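Galacto-N-biose/lacto-N-biose I transporter substrate-binding protein (Bifidobacterium longum, PDB 2Z8F) binds galacto-N-biose and lacto-N-biose type sugars, here lacto-N-tetraose, and probably hands them to its ABC transporter for uptake into the cell. Local coordinates at residues Y20-R23 against L24-E28; P316-S320 against Q321-P325; G29-V33 against N34-A38. One frame throughout, in Å; residues are numbered along the deposited sequence.

Contact 1 (Y20-R23 against L24-E28); sequences YMHR and LPDSE. With NAG (2-acetamido-2-deoxy-beta-D-glucopyranose), chain C; GAL (beta-D-galactopyranose), chain B.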
ATOM      1  N   TYR A  20      18.705   7.973   6.179  1.00 18.16           N
ATOM      2  CA  TYR A  20      17.433   7.548   5.537  1.00 18.31           C
ATOM      3  C   TYR A  20      16.951   6.261   6.213  1.00 18.68           C
ATOM      4  O   TYR A  20      17.641   5.227   6.151  1.00 19.79           O
ATOM      5  CB  TYR A  20      17.681   7.332   4.034  1.00 18.10           C
ATOM      6  CG  TYR A  20      16.580   6.656   3.221  1.00 17.96           C
ATOM      7  CD1 TYR A  20      15.227   6.780   3.554  1.00 18.68           C
ATOM      8  CD2 TYR A  20      16.904   5.931   2.073  1.00 18.52           C
ATOM      9  CE1 TYR A  20      14.235   6.177   2.767  1.00 17.07           C
ATOM     10  CE2 TYR A  20      15.930   5.319   1.298  1.00 19.25           C
ATOM     11  CZ  TYR A  20      14.603   5.427   1.649  1.00 17.67           C
ATOM     12  OH  TYR A  20      13.700   4.774   0.830  1.00 17.62           O
ATOM     13  N   MET A  21      15.792   6.332   6.879  1.00 19.54           N
ATOM     14  CA  MET A  21      15.147   5.160   7.468  1.00 19.29           C
ATOM     15  C   MET A  21      13.999   4.737   6.554  1.00 19.08           C
ATOM     16  O   MET A  21      13.150   5.559   6.171  1.00 18.89           O
ATOM     17  CB  MET A  21      14.597   5.441   8.866  1.00 20.61           C
ATOM     18  CG  MET A  21      14.051   4.183   9.528  1.00 23.06           C
ATOM     19  SD  MET A  21      13.235   4.452  11.131  1.00 32.83           S
ATOM     20  CE  MET A  21      12.719   6.137  11.046  1.00 33.33           C
ATOM     21  N   HIS A  22      13.997   3.471   6.183  1.00 18.44           N
ATOM     22  CA  HIS A  22      12.981   2.968   5.270  1.00 17.43           C
ATOM     23  C   HIS A  22      12.344   1.694   5.849  1.00 18.02           C
ATOM     24  O   HIS A  22      12.872   1.088   6.822  1.00 19.06           O
ATOM     25  CB  HIS A  22      13.616   2.648   3.918  1.00 17.32           C
ATOM     26  CG  HIS A  22      14.570   1.490   3.971  1.00 17.86           C
ATOM     27  ND1 HIS A  22      14.158   0.181   3.877  1.00 18.34           N
ATOM     28  CD2 HIS A  22      15.912   1.451   4.167  1.00 19.16           C
ATOM     29  CE1 HIS A  22      15.207  -0.622   3.993  1.00 18.83           C
ATOM     30  NE2 HIS A  22      16.286   0.127   4.173  1.00 18.66           N
ATOM     31  N   ARG A  23      11.242   1.267   5.244  1.00 17.12           N
ATOM     32  CA  ARG A  23      10.669  -0.024   5.580  1.00 17.01           C
ATOM     33  C   ARG A  23      10.433  -0.879   4.320  1.00 17.32           C
ATOM     34  O   ARG A  23       9.428  -1.580   4.183  1.00 17.12           O
ATOM     35  CB  ARG A  23       9.447   0.103   6.494  1.00 17.13           C
ATOM     36  CG  ARG A  23       8.388   1.127   6.016  1.00 15.63           C
ATOM     37  CD  ARG A  23       7.206   1.143   6.997  1.00 18.38           C
ATOM     38  NE  ARG A  23       6.186   2.147   6.684  1.00 15.54           N
ATOM     39  CZ  ARG A  23       5.120   1.940   5.914  1.00 15.02           C
ATOM     40  NH1 ARG A  23       4.941   0.781   5.284  1.00 15.12           N
ATOM     41  NH2 ARG A  23       4.228   2.941   5.780  1.00 15.86           N
ATOM     42  N   LEU A  24      11.418  -0.856   3.413  1.00 17.11           N
ATOM     43  CA  LEU A  24      11.400  -1.747   2.277  1.00 16.94           C
ATOM     44  C   LEU A  24      11.826  -3.149   2.708  1.00 17.62           C
ATOM     45  O   LEU A  24      12.596  -3.272   3.682  1.00 18.19           O
ATOM     46  CB  LEU A  24      12.287  -1.202   1.134  1.00 15.80           C
ATOM     47  CG  LEU A  24      11.839   0.196   0.624  1.00 15.58           C
ATOM     48  CD1 LEU A  24      12.764   0.702  -0.482  1.00 15.18           C
ATOM     49  CD2 LEU A  24      10.384   0.235   0.152  1.00 19.87           C
ATOM     50  N   PRO A  25      11.332  -4.185   2.011  1.00 18.08           N
ATOM     51  CA  PRO A  25      11.494  -5.554   2.507  1.00 17.96           C
ATOM     52  C   PRO A  25      12.935  -6.075   2.551  1.00 18.79           C
ATOM     53  O   PRO A  25      13.270  -6.806   3.486  1.00 19.17           O
ATOM     54  CB  PRO A  25      10.614  -6.401   1.574  1.00 19.39           C
ATOM     55  CG  PRO A  25      10.407  -5.560   0.329  1.00 19.11           C
ATOM     56  CD  PRO A  25      10.503  -4.126   0.781  1.00 16.31           C
ATOM     57  N   ASP A  26      13.772  -5.731   1.574  1.00 19.31           N
ATOM     58  CA  ASP A  26      15.166  -6.228   1.602  1.00 19.31           C
ATOM     59  C   ASP A  26      15.216  -7.772   1.718  1.00 19.97           C
ATOM     60  O   ASP A  26      16.090  -8.348   2.404  1.00 20.40           O
ATOM     61  CB  ASP A  26      15.969  -5.566   2.745  1.00 19.04           C
ATOM     62  CG  ASP A  26      16.632  -4.231   2.350  1.00 19.94           C
ATOM     63  OD1 ASP A  26      16.728  -3.903   1.136  1.00 19.42           O
ATOM     64  OD2 ASP A  26      17.085  -3.516   3.277  1.00 20.83           O
ATOM     65  N   SER A  27      14.292  -8.446   1.046  1.00 19.92           N
ATOM     66  CA  SER A  27      14.224  -9.917   1.027  1.00 21.73           C
ATOM     67  C   SER A  27      15.275 -10.520   0.104  1.00 22.14           C
ATOM     68  O   SER A  27      15.835  -9.839  -0.742  1.00 21.45           O
ATOM     69  CB  SER A  27      12.871 -10.377   0.509  1.00 22.54           C
ATOM     70  OG  SER A  27      11.848  -9.904   1.346  1.00 27.04           O
ATOM     71  N   GLU A  28      15.509 -11.823   0.247  1.00 23.43           N
ATOM     72  CA  GLU A  28      16.391 -12.548  -0.660  1.00 25.05           C
ATOM     73  C   GLU A  28      15.922 -12.369  -2.101  1.00 24.92           C
ATOM     74  O   GLU A  28      14.720 -12.343  -2.375  1.00 26.21           O
ATOM     75  CB  GLU A  28      16.469 -14.033  -0.272  1.00 25.14           C
ATOM     76  CG  GLU A  28      17.173 -14.281   1.063  1.00 27.59           C
ATOM     77  CD  GLU A  28      17.141 -15.734   1.521  1.00 30.14           C
ATOM     78  OE1 GLU A  28      16.459 -16.568   0.882  1.00 32.15           O
ATOM     79  OE2 GLU A  28      17.791 -16.043   2.546  1.00 30.89           O
TER
HETATM   80  C1  NAG C   3       1.802  -3.267   6.004  1.00 17.18           C
HETATM   81  C2  NAG C   3       2.301  -2.128   5.113  1.00 15.61           C
HETATM   82  C3  NAG C   3       3.136  -2.583   3.907  1.00 15.90           C
HETATM   83  C4  NAG C   3       4.198  -3.622   4.366  1.00 16.84           C
HETATM   84  C5  NAG C   3       3.467  -4.726   5.140  1.00 17.88           C
HETATM   85  C6  NAG C   3       4.403  -5.883   5.505  1.00 21.08           C
HETATM   86  C7  NAG C   3       1.085  -0.058   4.881  1.00 16.02           C
HETATM   87  C8  NAG C   3      -0.151   0.620   4.353  1.00 16.90           C
HETATM   88  N2  NAG C   3       1.124  -1.361   4.662  1.00 16.83           N
HETATM   89  O3  NAG C   3       3.662  -1.351   3.434  1.00 15.72           O
HETATM   90  O4  NAG C   3       4.801  -4.189   3.229  1.00 19.40           O
HETATM   91  O5  NAG C   3       2.892  -4.133   6.292  1.00 18.68           O
HETATM   92  O6  NAG C   3       5.364  -5.408   6.413  1.00 21.50           O
HETATM   93  O7  NAG C   3       1.956   0.616   5.430  1.00 17.59           O
HETATM   94  C1  GAL B   4       3.990  -1.334   2.034  1.00 14.68           C
HETATM   95  C2  GAL B   4       3.990   0.127   1.592  1.00 16.01           C
HETATM   96  C3  GAL B   4       4.477   0.208   0.155  1.00 15.43           C
HETATM   97  C4  GAL B   4       5.850  -0.478   0.015  1.00 16.11           C
HETATM   98  C5  GAL B   4       5.774  -1.922   0.519  1.00 15.38           C
HETATM   99  C6  GAL B   4       7.133  -2.621   0.530  1.00 15.13           C
HETATM  100  O2  GAL B   4       2.657   0.616   1.648  1.00 17.22           O
HETATM  101  O3  GAL B   4       4.536   1.564  -0.199  1.00 15.59           O
HETATM  102  O4  GAL B   4       6.756   0.298   0.750  1.00 15.61           O
HETATM  103  O5  GAL B   4       5.286  -1.935   1.857  1.00 15.28           O
HETATM  104  O6  GAL B   4       6.940  -4.010   0.702  1.00 16.87           O
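His22 sets the edge of its imidazole against Leu24, where strand 16-22 gives way to loop 24-28. The amide N of Leu24 donates to ND1 of His22 over 3.0 Å, the donor N lying 1° out of the His22 ring plane, an in-plane bond that stitches the turn. A chi1 of 67° holds CG of His22 between its backbone N and carbonyl carbon, and chi2 of 84° turns ND1 toward the Leu24 amide. The side chains of His22 and Leu24 cross at about a right angle, with CB of Leu24 3.6 Å from ND1. At the same ring's edge CE1 of His22 comes to 3.5 Å from OD2 of Asp26, whose other oxygen accepts from the amide of Val33. With the imidazole cut to a methyl by an alanine here, the Leu24 amide would probably lose its acceptor and Asp26 OD2 the ring edge it rests against. From within the turn, the chain of Arg23, extended from CG to NE, carries its guanidinium to the glycan: NH1 makes weak bonds to O3 of NAG and, at 3.0 Å, to O7, while NH2 has a salt bridge with Glu84. Leu24 CD2 lies 3.7 Å from O4 of GAL and Pro25 CD beside O6. A cation set by Glu84 thus offers weak bonds while Leu24 and Pro25 give van der Waals contact, consistent with a wall of a sugar-binding cleft.

Contact 2 (P316-S320 against Q321-P325); sequences PDLVS and QGLVP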
ATOM      1  N   PRO A 316      14.745   0.026 -11.923  1.00 19.26           N
ATOM      2  CA  PRO A 316      14.865  -1.436 -11.785  1.00 19.72           C
ATOM      3  C   PRO A 316      15.125  -1.900 -10.332  1.00 19.33           C
ATOM      4  O   PRO A 316      14.573  -2.918  -9.911  1.00 19.39           O
ATOM      5  CB  PRO A 316      16.039  -1.787 -12.697  1.00 20.27           C
ATOM      6  CG  PRO A 316      16.145  -0.630 -13.661  1.00 21.24           C
ATOM      7  CD  PRO A 316      15.680   0.580 -12.929  1.00 20.04           C
ATOM      8  N   ASP A 317      15.949  -1.160  -9.599  1.00 19.75           N
ATOM      9  CA  ASP A 317      16.282  -1.546  -8.224  1.00 19.51           C
ATOM     10  C   ASP A 317      15.047  -1.453  -7.327  1.00 18.91           C
ATOM     11  O   ASP A 317      14.788  -2.338  -6.531  1.00 18.75           O
ATOM     12  CB  ASP A 317      17.413  -0.695  -7.651  1.00 20.30           C
ATOM     13  CG  ASP A 317      18.742  -0.869  -8.399  1.00 22.76           C
ATOM     14  OD1 ASP A 317      18.937  -1.881  -9.094  1.00 25.81           O
ATOM     15  OD2 ASP A 317      19.594   0.026  -8.255  1.00 27.23           O
ATOM     16  N   LEU A 318      14.268  -0.378  -7.479  1.00 17.95           N
ATOM     17  CA  LEU A 318      13.008  -0.261  -6.732  1.00 17.97           C
ATOM     18  C   LEU A 318      12.025  -1.368  -7.109  1.00 17.53           C
ATOM     19  O   LEU A 318      11.335  -1.942  -6.234  1.00 16.96           O
ATOM     20  CB  LEU A 318      12.366   1.103  -7.033  1.00 17.73           C
ATOM     21  CG  LEU A 318      13.163   2.368  -6.638  1.00 19.37           C
ATOM     22  CD1 LEU A 318      12.523   3.646  -7.205  1.00 20.53           C
ATOM     23  CD2 LEU A 318      13.307   2.492  -5.143  1.00 21.46           C
ATOM     24  N   VAL A 319      11.913  -1.649  -8.413  1.00 17.34           N
ATOM     25  CA  VAL A 319      11.047  -2.729  -8.864  1.00 17.46           C
ATOM     26  C   VAL A 319      11.434  -4.042  -8.198  1.00 18.05           C
ATOM     27  O   VAL A 319      10.563  -4.804  -7.798  1.00 18.05           O
ATOM     28  CB  VAL A 319      11.002  -2.869 -10.406  1.00 17.51           C
ATOM     29  CG1 VAL A 319      10.364  -4.192 -10.842  1.00 15.92           C
ATOM     30  CG2 VAL A 319      10.285  -1.656 -11.035  1.00 17.90           C
ATOM     31  N   SER A 320      12.740  -4.270  -8.019  1.00 18.75           N
ATOM     32  CA  SER A 320      13.191  -5.504  -7.381  1.00 19.02           C
ATOM     33  C   SER A 320      12.615  -5.699  -5.960  1.00 18.49           C
ATOM     34  O   SER A 320      12.408  -6.839  -5.508  1.00 19.27           O
ATOM     35  CB  SER A 320      14.729  -5.575  -7.363  1.00 18.42           C
ATOM     36  OG  SER A 320      15.278  -4.897  -6.248  1.00 20.39           O
ATOM     37  N   GLN A 321      12.356  -4.578  -5.279  1.00 17.36           N
ATOM     38  CA  GLN A 321      11.750  -4.562  -3.931  1.00 17.89           C
ATOM     39  C   GLN A 321      10.230  -4.746  -3.971  1.00 18.20           C
ATOM     40  O   GLN A 321       9.567  -4.782  -2.922  1.00 18.13           O
ATOM     41  CB  GLN A 321      12.084  -3.235  -3.236  1.00 17.63           C
ATOM     42  CG  GLN A 321      13.576  -3.041  -2.864  1.00 17.31           C
ATOM     43  CD  GLN A 321      14.005  -3.715  -1.558  1.00 19.04           C
ATOM     44  OE1 GLN A 321      13.190  -4.024  -0.671  1.00 17.23           O
ATOM     45  NE2 GLN A 321      15.334  -3.898  -1.413  1.00 18.31           N
ATOM     46  N   GLY A 322       9.701  -4.870  -5.179  1.00 17.16           N
ATOM     47  CA  GLY A 322       8.269  -5.033  -5.418  1.00 17.12           C
ATOM     48  C   GLY A 322       7.562  -3.729  -5.732  1.00 17.31           C
ATOM     49  O   GLY A 322       6.331  -3.735  -5.957  1.00 17.59           O
ATOM     50  N   LEU A 323       8.294  -2.615  -5.714  1.00 16.99           N
ATOM     51  CA  LEU A 323       7.654  -1.300  -5.881  1.00 17.03           C
ATOM     52  C   LEU A 323       7.159  -1.079  -7.286  1.00 17.66           C
ATOM     53  O   LEU A 323       7.782  -1.516  -8.268  1.00 17.69           O
ATOM     54  CB  LEU A 323       8.602  -0.163  -5.502  1.00 17.09           C
ATOM     55  CG  LEU A 323       9.185  -0.288  -4.091  1.00 16.53           C
ATOM     56  CD1 LEU A 323       9.971   0.954  -3.762  1.00 18.24           C
ATOM     57  CD2 LEU A 323       8.117  -0.622  -3.025  1.00 15.76           C
ATOM     58  N   VAL A 324       6.022  -0.391  -7.376  1.00 17.55           N
ATOM     59  CA  VAL A 324       5.535   0.152  -8.643  1.00 17.38           C
ATOM     60  C   VAL A 324       5.921   1.634  -8.589  1.00 17.05           C
ATOM     61  O   VAL A 324       5.242   2.442  -7.943  1.00 16.06           O
ATOM     62  CB  VAL A 324       3.997  -0.001  -8.813  1.00 17.65           C
ATOM     63  CG1 VAL A 324       3.537   0.552 -10.189  1.00 17.43           C
ATOM     64  CG2 VAL A 324       3.594  -1.460  -8.630  1.00 17.16           C
ATOM     65  N   PRO A 325       7.070   1.994  -9.181  1.00 16.83           N
ATOM     66  CA  PRO A 325       7.614   3.335  -8.941  1.00 16.47           C
ATOM     67  C   PRO A 325       6.743   4.500  -9.360  1.00 16.80           C
ATOM     68  O   PRO A 325       6.023   4.392 -10.357  1.00 18.57           O
ATOM     69  CB  PRO A 325       8.935   3.315  -9.723  1.00 17.46           C
ATOM     70  CG  PRO A 325       9.297   1.833  -9.707  1.00 17.91           C
ATOM     71  CD  PRO A 325       8.006   1.166  -9.978  1.00 16.88           C
TER
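The carbonyl O of Leu318 takes two amides from beyond helix 315-320: Gln321 N at 3.0 Å and Leu323 N at 3.2 Å, arriving from opposite faces of its plane. Gly322 N completes the turn by donating to Val319 O over 2.8 Å. With the positive phi of Gly322 (96°), its bond and that of Leu323 back into the last turn make a Schellman motif. Glycine suits this position because here a side chain would collide with the carbonyl O of Gln321. The chain doubles back over apolar groups: the side chains of Leu323 and Leu318 cross obliquely, CD1 of the first 3.9 Å from CD2 of the second, and CD of Pro325 lies 3.8 Å from CG2 of Val319, those two crossing at about a right angle. Val319, its CG1 anti to the backbone N (chi1 167°), turns CG2 to the proline. On the polar flank Ser320 OG donates to Asp317 O at 2.6 Å and pairs with Thr31 N, while the Gln321 carboxamide accepts from Asp26 N and donates to Thr31 O. The cap therefore gives partners to Leu318 O and Val319 O, last-turn carbonyls that no further turn serves, and delivers Leu323, which touches a galactose, to the glycan pocket.

Contact 3 (G29-V33 against N34-A38); sequences GMTLV and NDIVA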
ATOM      1  N   GLY A  29      16.868 -12.156  -3.019  1.00 24.88           N
ATOM      2  CA  GLY A  29      16.525 -11.952  -4.432  1.00 24.09           C
ATOM      3  C   GLY A  29      16.387 -10.491  -4.839  1.00 24.14           C
ATOM      4  O   GLY A  29      16.441 -10.149  -6.029  1.00 25.65           O
ATOM      5  N   MET A  30      16.193  -9.630  -3.852  1.00 21.87           N
ATOM      6  CA  MET A  30      16.059  -8.194  -4.071  1.00 20.67           C
ATOM      7  C   MET A  30      17.411  -7.465  -4.115  1.00 20.11           C
ATOM      8  O   MET A  30      18.409  -7.927  -3.512  1.00 20.29           O
ATOM      9  CB  MET A  30      15.202  -7.613  -2.958  1.00 20.27           C
ATOM     10  CG  MET A  30      13.807  -8.216  -2.951  1.00 20.17           C
ATOM     11  SD  MET A  30      12.764  -7.329  -1.803  1.00 19.01           S
ATOM     12  CE  MET A  30      11.118  -7.932  -2.274  1.00 19.69           C
ATOM     13  N   THR A  31      17.445  -6.335  -4.812  1.00 19.91           N
ATOM     14  CA  THR A  31      18.604  -5.432  -4.750  1.00 20.33           C
ATOM     15  C   THR A  31      18.464  -4.640  -3.461  1.00 20.09           C
ATOM     16  O   THR A  31      17.557  -3.820  -3.302  1.00 20.34           O
ATOM     17  CB  THR A  31      18.706  -4.499  -6.001  1.00 20.27           C
ATOM     18  OG1 THR A  31      18.778  -5.302  -7.182  1.00 21.52           O
ATOM     19  CG2 THR A  31      19.924  -3.578  -5.902  1.00 21.53           C
ATOM     20  N   LEU A  32      19.339  -4.924  -2.500  1.00 19.69           N
ATOM     21  CA  LEU A  32      19.167  -4.370  -1.176  1.00 18.91           C
ATOM     22  C   LEU A  32      19.292  -2.864  -1.159  1.00 18.18           C
ATOM     23  O   LEU A  32      20.088  -2.293  -1.904  1.00 18.18           O
ATOM     24  CB  LEU A  32      20.229  -4.945  -0.227  1.00 19.59           C
ATOM     25  CG  LEU A  32      20.140  -6.460  -0.090  1.00 20.30           C
ATOM     26  CD1 LEU A  32      21.412  -6.935   0.616  1.00 23.24           C
ATOM     27  CD2 LEU A  32      18.915  -6.866   0.720  1.00 23.91           C
ATOM     28  N   VAL A  33      18.524  -2.222  -0.284  1.00 19.05           N
ATOM     29  CA  VAL A  33      18.613  -0.768  -0.183  1.00 18.96           C
ATOM     30  C   VAL A  33      20.073  -0.340   0.042  1.00 19.55           C
ATOM     31  O   VAL A  33      20.554   0.613  -0.568  1.00 19.92           O
ATOM     32  CB  VAL A  33      17.692  -0.172   0.907  1.00 18.85           C
ATOM     33  CG1 VAL A  33      17.938   1.309   1.058  1.00 19.35           C
ATOM     34  CG2 VAL A  33      16.238  -0.449   0.564  1.00 18.48           C
ATOM     35  N   ASN A  34      20.808  -1.070   0.868  1.00 20.13           N
ATOM     36  CA  ASN A  34      22.180  -0.671   1.115  1.00 21.21           C
ATOM     37  C   ASN A  34      23.105  -0.767  -0.090  1.00 20.18           C
ATOM     38  O   ASN A  34      24.068   0.001  -0.196  1.00 20.77           O
ATOM     39  CB  ASN A  34      22.748  -1.466   2.271  1.00 21.77           C
ATOM     40  CG  ASN A  34      22.113  -1.064   3.609  1.00 24.87           C
ATOM     41  OD1 ASN A  34      21.826  -1.914   4.430  1.00 32.79           O
ATOM     42  ND2 ASN A  34      21.905   0.243   3.821  1.00 28.73           N
ATOM     43  N   ASP A  35      22.796  -1.698  -0.986  1.00 19.75           N
ATOM     44  CA  ASP A  35      23.561  -1.858  -2.218  1.00 19.00           C
ATOM     45  C   ASP A  35      23.182  -0.757  -3.219  1.00 18.96           C
ATOM     46  O   ASP A  35      24.027  -0.307  -3.989  1.00 20.88           O
ATOM     47  CB  ASP A  35      23.401  -3.260  -2.782  1.00 19.25           C
ATOM     48  CG  ASP A  35      24.127  -4.307  -1.930  1.00 20.58           C
ATOM     49  OD1 ASP A  35      25.245  -4.014  -1.473  1.00 23.86           O
ATOM     50  OD2 ASP A  35      23.571  -5.382  -1.694  1.00 25.80           O
ATOM     51  N   ILE A  36      21.937  -0.288  -3.179  1.00 18.09           N
ATOM     52  CA  ILE A  36      21.557   0.853  -4.015  1.00 17.23           C
ATOM     53  C   ILE A  36      22.296   2.124  -3.523  1.00 16.39           C
ATOM     54  O   ILE A  36      22.993   2.833  -4.296  1.00 16.79           O
ATOM     55  CB  ILE A  36      20.008   1.080  -3.990  1.00 16.50           C
ATOM     56  CG1 ILE A  36      19.247  -0.184  -4.428  1.00 16.64           C
ATOM     57  CG2 ILE A  36      19.627   2.296  -4.881  1.00 17.27           C
ATOM     58  CD1 ILE A  36      17.723  -0.158  -4.068  1.00 20.11           C
ATOM     59  N   VAL A  37      22.174   2.395  -2.224  1.00 16.62           N
ATOM     60  CA  VAL A  37      22.770   3.561  -1.595  1.00 16.36           C
ATOM     61  C   VAL A  37      24.304   3.528  -1.737  1.00 16.64           C
ATOM     62  O   VAL A  37      24.920   4.561  -1.931  1.00 17.20           O
ATOM     63  CB  VAL A  37      22.310   3.709  -0.120  1.00 17.07           C
ATOM     64  CG1 VAL A  37      22.996   4.865   0.573  1.00 17.51           C
ATOM     65  CG2 VAL A  37      20.783   3.953  -0.103  1.00 17.24           C
ATOM     66  N   ALA A  38      24.911   2.337  -1.694  1.00 18.08           N
ATOM     67  CA  ALA A  38      26.368   2.254  -1.892  1.00 18.47           C
ATOM     68  C   ALA A  38      26.842   2.838  -3.225  1.00 18.98           C
ATOM     69  O   ALA A  38      27.939   3.400  -3.312  1.00 19.85           O
ATOM     70  CB  ALA A  38      26.862   0.821  -1.742  1.00 18.31           C
TER
HETATM   71  O   HOH W   1      21.717  -6.244  -3.264  1.00 24.40           O
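Val33 and Ile36 on the buried side, with Leu32 on the more exposed side, carry this contact, in which the loop ending at Leu32 turns into helix 33-43. Val33 heads the first turn: its carbonyl O accepts from Val37 N at 2.9 Å, with the N-H pointing almost straight at the oxygen (177°). Its side chain runs alongside that of Val37, both pointing the same way, and CG1 of Val33 lies 4.1 Å from CG2 of Val37. Phe311 and Ala51 close over this valine pair, so branched apolar residues suit a helix face pressed between helix 301-311 and strand 47-53. Ile36 turns back to the loop. Its CG1, held beside the backbone N by a chi1 of -56°, sits 3.4 Å from Leu32 O and crosses Thr31 at about a right angle, CG2 of the threonine being 3.8 Å from CG1; the methyl of Thr31 thus extends the apolar side.

Leu32 is the N-cap residue. Its carbonyl O receives Ile36 N at 3.0 Å, nearly along the C=O axis, and a weak bond from Asp35 N. Leu32 and Asp35 lie side by side, with CD1 of the leucine 3.5 Å from OD2 of the aspartate. A water links the two by accepting from Leu32 N and giving a hydrogen to OD2 at 2.6 Å. The carboxylates of Asp26 and Asp35, near the N-terminal end of the helix, would probably interact favourably with its dipole, while the valines rest on strand 47-53 and, with Ile36, on helix 301-311.

Overall arrangement
Contacts 1 and 3 are consecutive along the chain, the end of strand 16-22 and the start of helix 33-43, and contact 2 is the helix end that packs against the loop joining them. Their centres lie 9 to 11 Å apart. Gln321 of contact 2 bridges the others: its OE1 is 2.9 Å from Asp26 N and its NE2 2.9 Å from Thr31 O. Asp26 of contact 1 in turn reaches Val33 N in contact 3, OD1 to N 2.8 Å. Leu24 CD2 and Leu323 CD2 meet at 4.0 Å, so contacts 1 and 2 line the pocket beside the galactose that Leu24 and Pro25 touch, whereas the Val33 side chain stays about 9 Å from a galactose.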